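Local coordinates for protein ftsY (Mycoplasma mycoides, PDB 1ZU4) that is the SRP receptor FtsY, here its NG domain, a helical bundle joined to a P-loop-type alpha/beta domain, at residues 62-67 with 79-84; 35-40 with 56-61. All coordinates share one frame; numbering follows the deposited sequence.

Contact 1. Residues 62-67 with 79-84; sequences RKKTKR and VESLYQ
K64 reaches across from helix 51-64 and sets its ammonium group between two acceptors of helix 71-87. E80 and Q84 lie one helical turn apart, so both can face the same lysine. NZ of K64 forms a salt bridge with OE2 of E80, 2.6 Å away. The carboxylate offers the anti lone pair of OE2, the one turned away from its other oxygen. The second bond runs from NZ of K64 to OE1 of Q84 and measures 2.7 Å. Here the nitrogen sits above the carbonyl plane of the amide, 44° out of it, and not on a lone pair. The two acceptors are reached differently. The side chains of K64 and Q84 approach from opposite directions, whereas K64 and E80 meet at a slant.

The lysine chain is extended through CD and CE and bends only at the last torsion (chi4 -74°), which turns NZ toward the two oxygens. E80 stands with CG opposite its own backbone N (chi1 177°) and stays extended beyond CG. Behind the ammonium group, along the chain, the aliphatic part of K64 passes S81. CE of K64 lies 3.3 Å from OG of S81, and CD is about as close. These are contacts of methylene carbons with the oxygen; the hydroxyl of S81 is hydrogen-bonded to O of A77 in its own helix. Two bonds hold the ammonium group, and the carboxylate of E80 probably balances its charge in part.

The contact ties the C-terminal part of helix 51-64 to the later half of helix 71-87 in the SRP54-type helical bundle. V79, L82 and Y83 touch helix 301-308. In the 62-67 segment, R62 and T65 lie against helix 34-46.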
ATOM      1  N   ARG A  62      -5.312  20.006 -19.695  1.00 18.82           N
ATOM      2  CA  ARG A  62      -5.754  21.219 -20.380  1.00 20.78           C
ATOM      3  C   ARG A  62      -4.632  22.259 -20.418  1.00 22.00           C
ATOM      4  O   ARG A  62      -4.448  22.954 -21.405  1.00 23.10           O
ATOM      5  CB  ARG A  62      -7.064  21.723 -19.742  1.00 21.00           C
ATOM      6  CG  ARG A  62      -7.358  23.139 -20.148  1.00 24.13           C
ATOM      7  CD  ARG A  62      -8.808  23.486 -20.296  1.00 27.59           C
ATOM      8  NE  ARG A  62      -9.855  22.709 -19.620  1.00 26.97           N
ATOM      9  CZ  ARG A  62     -11.086  22.658 -20.140  1.00 24.50           C
ATOM     10  NH1 ARG A  62     -11.299  23.269 -21.292  1.00 24.27           N
ATOM     11  NH2 ARG A  62     -12.090  22.002 -19.554  1.00 22.85           N
ATOM     12  N   LYS A  63      -3.831  22.322 -19.360  1.00 23.26           N
ATOM     13  CA  LYS A  63      -2.721  23.255 -19.308  1.00 24.18           C
ATOM     14  C   LYS A  63      -1.584  22.924 -20.273  1.00 23.26           C
ATOM     15  O   LYS A  63      -0.972  23.820 -20.856  1.00 23.05           O
ATOM     16  CB  LYS A  63      -2.173  23.315 -17.890  1.00 24.98           C
ATOM     17  CG  LYS A  63      -1.293  24.532 -17.687  1.00 29.26           C
ATOM     18  CD  LYS A  63      -1.574  25.148 -16.328  1.00 36.08           C
ATOM     19  CE  LYS A  63      -0.717  24.467 -15.288  1.00 38.32           C
ATOM     20  NZ  LYS A  63       0.720  24.768 -15.596  1.00 41.29           N
ATOM     21  N   LYS A  64      -1.306  21.631 -20.415  1.00 22.21           N
ATOM     22  CA  LYS A  64      -0.209  21.098 -21.246  1.00 21.17           C
ATOM     23  C   LYS A  64      -0.525  21.094 -22.744  1.00 20.84           C
ATOM     24  O   LYS A  64       0.345  20.844 -23.595  1.00 21.66           O
ATOM     25  CB  LYS A  64       0.080  19.664 -20.782  1.00 20.99           C
ATOM     26  CG  LYS A  64       0.762  19.606 -19.441  1.00 21.72           C
ATOM     27  CD  LYS A  64       0.674  18.261 -18.748  1.00 19.02           C
ATOM     28  CE  LYS A  64       0.915  18.451 -17.243  1.00 21.44           C
ATOM     29  NZ  LYS A  64       2.365  18.726 -16.926  1.00 23.09           N
ATOM     30  N   THR A  65      -1.769  21.335 -23.113  1.00 19.90           N
ATOM     31  CA  THR A  65      -2.122  20.984 -24.491  1.00 20.23           C
ATOM     32  C   THR A  65      -2.803  22.142 -25.217  1.00 20.22           C
ATOM     33  O   THR A  65      -3.235  23.065 -24.590  1.00 18.02           O
ATOM     34  CB  THR A  65      -3.085  19.776 -24.537  1.00 20.07           C
ATOM     35  OG1 THR A  65      -4.211  20.041 -23.725  1.00 17.92           O
ATOM     36  CG2 THR A  65      -2.438  18.470 -24.003  1.00 20.33           C
ATOM     37  N   LYS A  66      -2.954  22.025 -26.539  1.00 21.34           N
ATOM     38  CA  LYS A  66      -3.685  22.997 -27.319  1.00 23.04           C
ATOM     39  C   LYS A  66      -4.809  22.266 -28.050  1.00 25.40           C
ATOM     40  O   LYS A  66      -4.800  21.037 -28.128  1.00 25.03           O
ATOM     41  CB  LYS A  66      -2.761  23.708 -28.315  1.00 22.53           C
ATOM     42  CG  LYS A  66      -1.645  24.480 -27.693  1.00 23.44           C
ATOM     43  CD  LYS A  66      -2.153  25.502 -26.682  1.00 28.84           C
ATOM     44  CE  LYS A  66      -1.035  26.446 -26.284  1.00 32.80           C
ATOM     45  NZ  LYS A  66      -1.544  27.608 -25.543  1.00 32.69           N
ATOM     46  N   ARG A  67      -5.773  23.007 -28.579  1.00 26.77           N
ATOM     47  CA  ARG A  67      -6.881  22.397 -29.344  1.00 30.35           C
ATOM     48  C   ARG A  67      -6.384  21.556 -30.536  1.00 30.75           C
ATOM     49  O   ARG A  67      -7.037  20.592 -30.913  1.00 31.59           O
ATOM     50  CB  ARG A  67      -7.834  23.482 -29.858  1.00 30.66           C
ATOM     51  CG  ARG A  67      -7.149  24.365 -30.891  1.00 35.69           C
ATOM     52  CD  ARG A  67      -8.010  25.478 -31.488  1.00 43.02           C
ATOM     53  NE  ARG A  67      -7.132  26.498 -32.077  1.00 48.41           N
ATOM     54  CZ  ARG A  67      -6.351  26.312 -33.150  1.00 52.17           C
ATOM     55  NH1 ARG A  67      -6.331  25.143 -33.805  1.00 53.35           N
ATOM     56  NH2 ARG A  67      -5.588  27.311 -33.581  1.00 52.36           N
ATOM     57  N   VAL A  79      -0.540  11.029 -19.266  1.00 18.41           N
ATOM     58  CA  VAL A  79       0.410  10.214 -18.485  1.00 18.92           C
ATOM     59  C   VAL A  79       1.154  11.107 -17.467  1.00 18.85           C
ATOM     60  O   VAL A  79       1.213  10.790 -16.303  1.00 18.85           O
ATOM     61  CB  VAL A  79       1.397   9.413 -19.395  1.00 19.72           C
ATOM     62  CG1 VAL A  79       2.460   8.723 -18.560  1.00 19.45           C
ATOM     63  CG2 VAL A  79       0.652   8.354 -20.227  1.00 19.56           C
ATOM     64  N   GLU A  80       1.653  12.242 -17.937  1.00 17.98           N
ATOM     65  CA  GLU A  80       2.355  13.211 -17.125  1.00 17.84           C
ATOM     66  C   GLU A  80       1.464  13.838 -16.070  1.00 17.73           C
ATOM     67  O   GLU A  80       1.895  14.021 -14.947  1.00 17.06           O
ATOM     68  CB  GLU A  80       2.979  14.292 -18.033  1.00 17.88           C
ATOM     69  CG  GLU A  80       3.693  15.405 -17.292  1.00 18.72           C
ATOM     70  CD  GLU A  80       4.451  16.318 -18.270  1.00 23.18           C
ATOM     71  OE1 GLU A  80       5.319  15.807 -19.012  1.00 25.99           O
ATOM     72  OE2 GLU A  80       4.162  17.532 -18.306  1.00 23.79           O
ATOM     73  N   SER A  81       0.214  14.133 -16.424  1.00 17.01           N
ATOM     74  CA  SER A  81      -0.744  14.747 -15.484  1.00 16.41           C
ATOM     75  C   SER A  81      -1.192  13.804 -14.379  1.00 16.91           C
ATOM     76  O   SER A  81      -1.530  14.261 -13.284  1.00 16.72           O
ATOM     77  CB  SER A  81      -1.978  15.314 -16.214  1.00 16.73           C
ATOM     78  OG  SER A  81      -1.602  16.268 -17.250  1.00 15.48           O
ATOM     79  N   LEU A  82      -1.210  12.500 -14.667  1.00 16.77           N
ATOM     80  CA  LEU A  82      -1.581  11.481 -13.668  1.00 16.36           C
ATOM     81  C   LEU A  82      -0.493  11.414 -12.608  1.00 16.27           C
ATOM     82  O   LEU A  82      -0.776  11.491 -11.413  1.00 16.94           O
ATOM     83  CB  LEU A  82      -1.776  10.119 -14.325  1.00 15.52           C
ATOM     84  CG  LEU A  82      -3.055   9.949 -15.172  1.00 15.42           C
ATOM     85  CD1 LEU A  82      -2.916   8.740 -16.073  1.00 14.77           C
ATOM     86  CD2 LEU A  82      -4.394   9.878 -14.359  1.00 15.73           C
ATOM     87  N   TYR A  83       0.751  11.287 -13.069  1.00 15.43           N
ATOM     88  CA  TYR A  83       1.906  11.305 -12.207  1.00 16.31           C
ATOM     89  C   TYR A  83       1.969  12.589 -11.383  1.00 16.78           C
ATOM     90  O   TYR A  83       2.223  12.544 -10.152  1.00 17.20           O
ATOM     91  CB  TYR A  83       3.168  11.144 -13.074  1.00 16.79           C
ATOM     92  CG  TYR A  83       4.428  11.424 -12.352  1.00 19.97           C
ATOM     93  CD1 TYR A  83       5.098  10.403 -11.653  1.00 18.68           C
ATOM     94  CD2 TYR A  83       4.952  12.711 -12.334  1.00 20.01           C
ATOM     95  CE1 TYR A  83       6.240  10.655 -10.997  1.00 18.90           C
ATOM     96  CE2 TYR A  83       6.085  12.988 -11.633  1.00 22.50           C
ATOM     97  CZ  TYR A  83       6.741  11.943 -10.996  1.00 20.54           C
ATOM     98  OH  TYR A  83       7.862  12.201 -10.310  1.00 22.00           O
ATOM     99  N   GLN A  84       1.806  13.747 -12.038  1.00 16.46           N
ATOM    100  CA  GLN A  84       1.838  15.057 -11.306  1.00 17.33           C
ATOM    101  C   GLN A  84       0.726  15.240 -10.251  1.00 17.41           C
ATOM    102  O   GLN A  84       0.932  15.863  -9.186  1.00 16.28           O
ATOM    103  CB  GLN A  84       1.894  16.237 -12.290  1.00 17.23           C
ATOM    104  CG  GLN A  84       3.201  16.206 -13.077  1.00 20.55           C
ATOM    105  CD  GLN A  84       3.425  17.438 -13.930  1.00 24.43           C
ATOM    106  OE1 GLN A  84       2.492  18.151 -14.294  1.00 24.01           O
ATOM    107  NE2 GLN A  84       4.676  17.666 -14.277  1.00 26.45           N
TER

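Contact 2. Residues 35-40 with 56-61; sequences EFFEEL and KVSNLV
F37 and L40 of helix 34-46 pack against S58 and V61 of helix 51-64 inside the SRP54-type helical bundle. The two short segments run roughly antiparallel, at 144°, and their axes come within 10.6 Å.

The tight part centres on V61. Its CG1 lies at the edge of the F37 ring, near the ring plane, and is 3.6 Å from CE2 of F37. The side chains of F37 and V61 are set obliquely to each other. L40 comes at the same methyl end to end, with CD2 of L40 4.2 Å from CG1 of V61. One valine methyl therefore serves both side chains. F36 backs the ring of F37 from within its own helix: CD2 of F36 sits over the ring centre, 3.8 Å above its plane. F36 and L40 also touch L25 of helix 12-27, and F36 touches I74 of helix 71-87.

The outer side is looser. E35, E38 and E39 are exposed on helix 34-46, as is N59 on helix 51-64, and none of them touches the opposite segment.

S58 belongs to the packed part. It is buried beside the ring, its hydroxyl satisfied by OE2 of E41, one residue beyond L40. With CG placed beside its backbone N (chi1 -72°), F37 brings CD2 to 3.7 Å from OG of S58.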
ATOM      1  N   GLU A  35     -15.631  20.472 -25.259  1.00 26.96           N
ATOM      2  CA  GLU A  35     -16.387  19.228 -25.366  1.00 26.78           C
ATOM      3  C   GLU A  35     -15.473  17.992 -25.187  1.00 25.58           C
ATOM      4  O   GLU A  35     -15.888  17.007 -24.585  1.00 22.88           O
ATOM      5  CB  GLU A  35     -17.134  19.147 -26.694  1.00 28.08           C
ATOM      6  CG  GLU A  35     -18.377  18.322 -26.604  1.00 32.57           C
ATOM      7  CD  GLU A  35     -19.168  18.351 -27.889  1.00 38.82           C
ATOM      8  OE1 GLU A  35     -19.568  19.459 -28.320  1.00 40.42           O
ATOM      9  OE2 GLU A  35     -19.386  17.260 -28.466  1.00 40.57           O
ATOM     10  N   PHE A  36     -14.242  18.059 -25.713  1.00 25.28           N
ATOM     11  CA  PHE A  36     -13.282  16.960 -25.514  1.00 24.59           C
ATOM     12  C   PHE A  36     -12.953  16.767 -24.028  1.00 23.84           C
ATOM     13  O   PHE A  36     -12.874  15.619 -23.558  1.00 23.72           O
ATOM     14  CB  PHE A  36     -11.990  17.151 -26.320  1.00 24.16           C
ATOM     15  CG  PHE A  36     -10.865  16.301 -25.830  1.00 26.06           C
ATOM     16  CD1 PHE A  36     -10.859  14.925 -26.090  1.00 26.82           C
ATOM     17  CD2 PHE A  36      -9.849  16.852 -25.023  1.00 24.62           C
ATOM     18  CE1 PHE A  36      -9.819  14.107 -25.608  1.00 25.84           C
ATOM     19  CE2 PHE A  36      -8.812  16.051 -24.539  1.00 26.96           C
ATOM     20  CZ  PHE A  36      -8.809  14.670 -24.816  1.00 25.38           C
ATOM     21  N   PHE A  37     -12.706  17.878 -23.315  1.00 22.76           N
ATOM     22  CA  PHE A  37     -12.435  17.768 -21.889  1.00 21.44           C
ATOM     23  C   PHE A  37     -13.601  17.182 -21.085  1.00 19.42           C
ATOM     24  O   PHE A  37     -13.381  16.467 -20.146  1.00 16.36           O
ATOM     25  CB  PHE A  37     -11.801  19.036 -21.305  1.00 22.28           C
ATOM     26  CG  PHE A  37     -10.369  19.216 -21.728  1.00 24.38           C
ATOM     27  CD1 PHE A  37     -10.042  20.064 -22.788  1.00 25.98           C
ATOM     28  CD2 PHE A  37      -9.355  18.472 -21.133  1.00 28.51           C
ATOM     29  CE1 PHE A  37      -8.733  20.196 -23.216  1.00 26.83           C
ATOM     30  CE2 PHE A  37      -8.027  18.618 -21.550  1.00 27.45           C
ATOM     31  CZ  PHE A  37      -7.720  19.466 -22.592  1.00 27.29           C
ATOM     32  N   GLU A  38     -14.836  17.391 -21.537  1.00 20.51           N
ATOM     33  CA  GLU A  38     -15.981  16.760 -20.888  1.00 20.82           C
ATOM     34  C   GLU A  38     -15.934  15.253 -21.060  1.00 20.04           C
ATOM     35  O   GLU A  38     -16.259  14.516 -20.133  1.00 19.50           O
ATOM     36  CB  GLU A  38     -17.306  17.268 -21.467  1.00 22.41           C
ATOM     37  CG  GLU A  38     -17.588  18.718 -21.234  1.00 23.98           C
ATOM     38  CD  GLU A  38     -18.781  19.179 -22.066  1.00 28.86           C
ATOM     39  OE1 GLU A  38     -19.705  18.357 -22.294  1.00 29.39           O
ATOM     40  OE2 GLU A  38     -18.787  20.359 -22.485  1.00 31.95           O
ATOM     41  N   GLU A  39     -15.563  14.819 -22.273  1.00 20.27           N
ATOM     42  CA  GLU A  39     -15.466  13.396 -22.582  1.00 20.58           C
ATOM     43  C   GLU A  39     -14.312  12.818 -21.793  1.00 18.13           C
ATOM     44  O   GLU A  39     -14.447  11.755 -21.249  1.00 17.76           O
ATOM     45  CB  GLU A  39     -15.213  13.131 -24.072  1.00 21.11           C
ATOM     46  CG  GLU A  39     -16.307  13.588 -25.048  1.00 26.70           C
ATOM     47  CD  GLU A  39     -17.618  12.848 -24.891  1.00 31.34           C
ATOM     48  OE1 GLU A  39     -17.641  11.726 -24.333  1.00 34.79           O
ATOM     49  OE2 GLU A  39     -18.643  13.418 -25.319  1.00 38.32           O
ATOM     50  N   LEU A  40     -13.171  13.516 -21.752  1.00 17.11           N
ATOM     51  CA  LEU A  40     -12.039  12.990 -21.007  1.00 16.01           C
ATOM     52  C   LEU A  40     -12.378  12.841 -19.531  1.00 16.47           C
ATOM     53  O   LEU A  40     -12.045  11.818 -18.883  1.00 16.93           O
ATOM     54  CB  LEU A  40     -10.813  13.870 -21.204  1.00 16.25           C
ATOM     55  CG  LEU A  40      -9.610  13.580 -20.265  1.00 16.17           C
ATOM     56  CD1 LEU A  40      -8.950  12.285 -20.655  1.00 16.84           C
ATOM     57  CD2 LEU A  40      -8.588  14.737 -20.301  1.00 14.68           C
ATOM     58  N   LYS A  56      -8.247  17.831 -10.970  1.00 16.79           N
ATOM     59  CA  LYS A  56      -6.814  18.149 -11.009  1.00 17.47           C
ATOM     60  C   LYS A  56      -6.121  17.590 -12.275  1.00 16.79           C
ATOM     61  O   LYS A  56      -5.345  18.286 -12.913  1.00 17.31           O
ATOM     62  CB  LYS A  56      -6.115  17.652  -9.730  1.00 17.79           C
ATOM     63  CG  LYS A  56      -4.684  18.188  -9.575  1.00 21.14           C
ATOM     64  CD  LYS A  56      -3.941  17.635  -8.341  1.00 27.60           C
ATOM     65  CE  LYS A  56      -4.256  18.441  -7.085  1.00 32.37           C
ATOM     66  NZ  LYS A  56      -5.621  18.093  -6.589  1.00 34.90           N
ATOM     67  N   VAL A  57      -6.436  16.358 -12.664  1.00 15.71           N
ATOM     68  CA  VAL A  57      -5.807  15.741 -13.851  1.00 14.02           C
ATOM     69  C   VAL A  57      -6.275  16.426 -15.147  1.00 13.51           C
ATOM     70  O   VAL A  57      -5.470  16.750 -16.015  1.00 12.47           O
ATOM     71  CB  VAL A  57      -6.024  14.204 -13.869  1.00 13.23           C
ATOM     72  CG1 VAL A  57      -5.592  13.591 -15.224  1.00 12.21           C
ATOM     73  CG2 VAL A  57      -5.185  13.559 -12.767  1.00 14.78           C
ATOM     74  N   SER A  58      -7.582  16.624 -15.279  1.00 15.36           N
ATOM     75  CA  SER A  58      -8.133  17.346 -16.438  1.00 16.97           C
ATOM     76  C   SER A  58      -7.506  18.729 -16.589  1.00 18.61           C
ATOM     77  O   SER A  58      -7.134  19.116 -17.708  1.00 20.01           O
ATOM     78  CB  SER A  58      -9.643  17.491 -16.311  1.00 17.81           C
ATOM     79  OG  SER A  58     -10.196  17.983 -17.538  1.00 17.87           O
ATOM     80  N   ASN A  59      -7.372  19.464 -15.486  1.00 18.88           N
ATOM     81  CA  ASN A  59      -6.773  20.823 -15.556  1.00 19.79           C
ATOM     82  C   ASN A  59      -5.331  20.819 -16.009  1.00 18.94           C
ATOM     83  O   ASN A  59      -4.938  21.631 -16.837  1.00 18.78           O
ATOM     84  CB  ASN A  59      -6.905  21.579 -14.240  1.00 19.69           C
ATOM     85  CG  ASN A  59      -8.307  22.077 -14.000  1.00 23.13           C
ATOM     86  OD1 ASN A  59      -8.685  22.361 -12.857  1.00 26.28           O
ATOM     87  ND2 ASN A  59      -9.102  22.155 -15.058  1.00 22.02           N
ATOM     88  N   LEU A  60      -4.549  19.884 -15.467  1.00 18.72           N
ATOM     89  CA  LEU A  60      -3.195  19.629 -15.951  1.00 17.34           C
ATOM     90  C   LEU A  60      -3.076  19.281 -17.446  1.00 17.87           C
ATOM     91  O   LEU A  60      -2.231  19.840 -18.142  1.00 16.32           O
ATOM     92  CB  LEU A  60      -2.548  18.546 -15.099  1.00 17.86           C
ATOM     93  CG  LEU A  60      -2.011  19.054 -13.754  1.00 15.98           C
ATOM     94  CD1 LEU A  60      -1.696  17.867 -12.861  1.00 17.10           C
ATOM     95  CD2 LEU A  60      -0.799  20.016 -13.949  1.00 19.15           C
ATOM     96  N   VAL A  61      -3.902  18.342 -17.929  1.00 16.81           N
ATOM     97  CA  VAL A  61      -3.925  18.004 -19.362  1.00 16.41           C
ATOM     98  C   VAL A  61      -4.321  19.271 -20.177  1.00 17.35           C
ATOM     99  O   VAL A  61      -3.690  19.613 -21.164  1.00 17.27           O
ATOM    100  CB  VAL A  61      -4.919  16.883 -19.684  1.00 15.88           C
ATOM    101  CG1 VAL A  61      -5.040  16.709 -21.219  1.00 15.52           C
ATOM    102  CG2 VAL A  61      -4.483  15.535 -19.050  1.00 16.61           C
TER

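In the fold
Both contacts use helix 51-64, and their centres are 9 Å apart. Contact 2 joins it to helix 34-46 mainly through apolar side chains. Contact 1 joins its C-terminal part to helix 71-87 through a salt bridge and a hydrogen bond. The two meet directly. OG of S81 packs 3.2 Å from N of V61, and CZ of F37 lies 3.4 Å from CA of R62. Three successive helices of the bundle are thus linked in chain order. Both contacts lie in the helical bundle, well away from the centre of the chain (about 26 Å for contact 1 and 28 Å for contact 2, centre to centre).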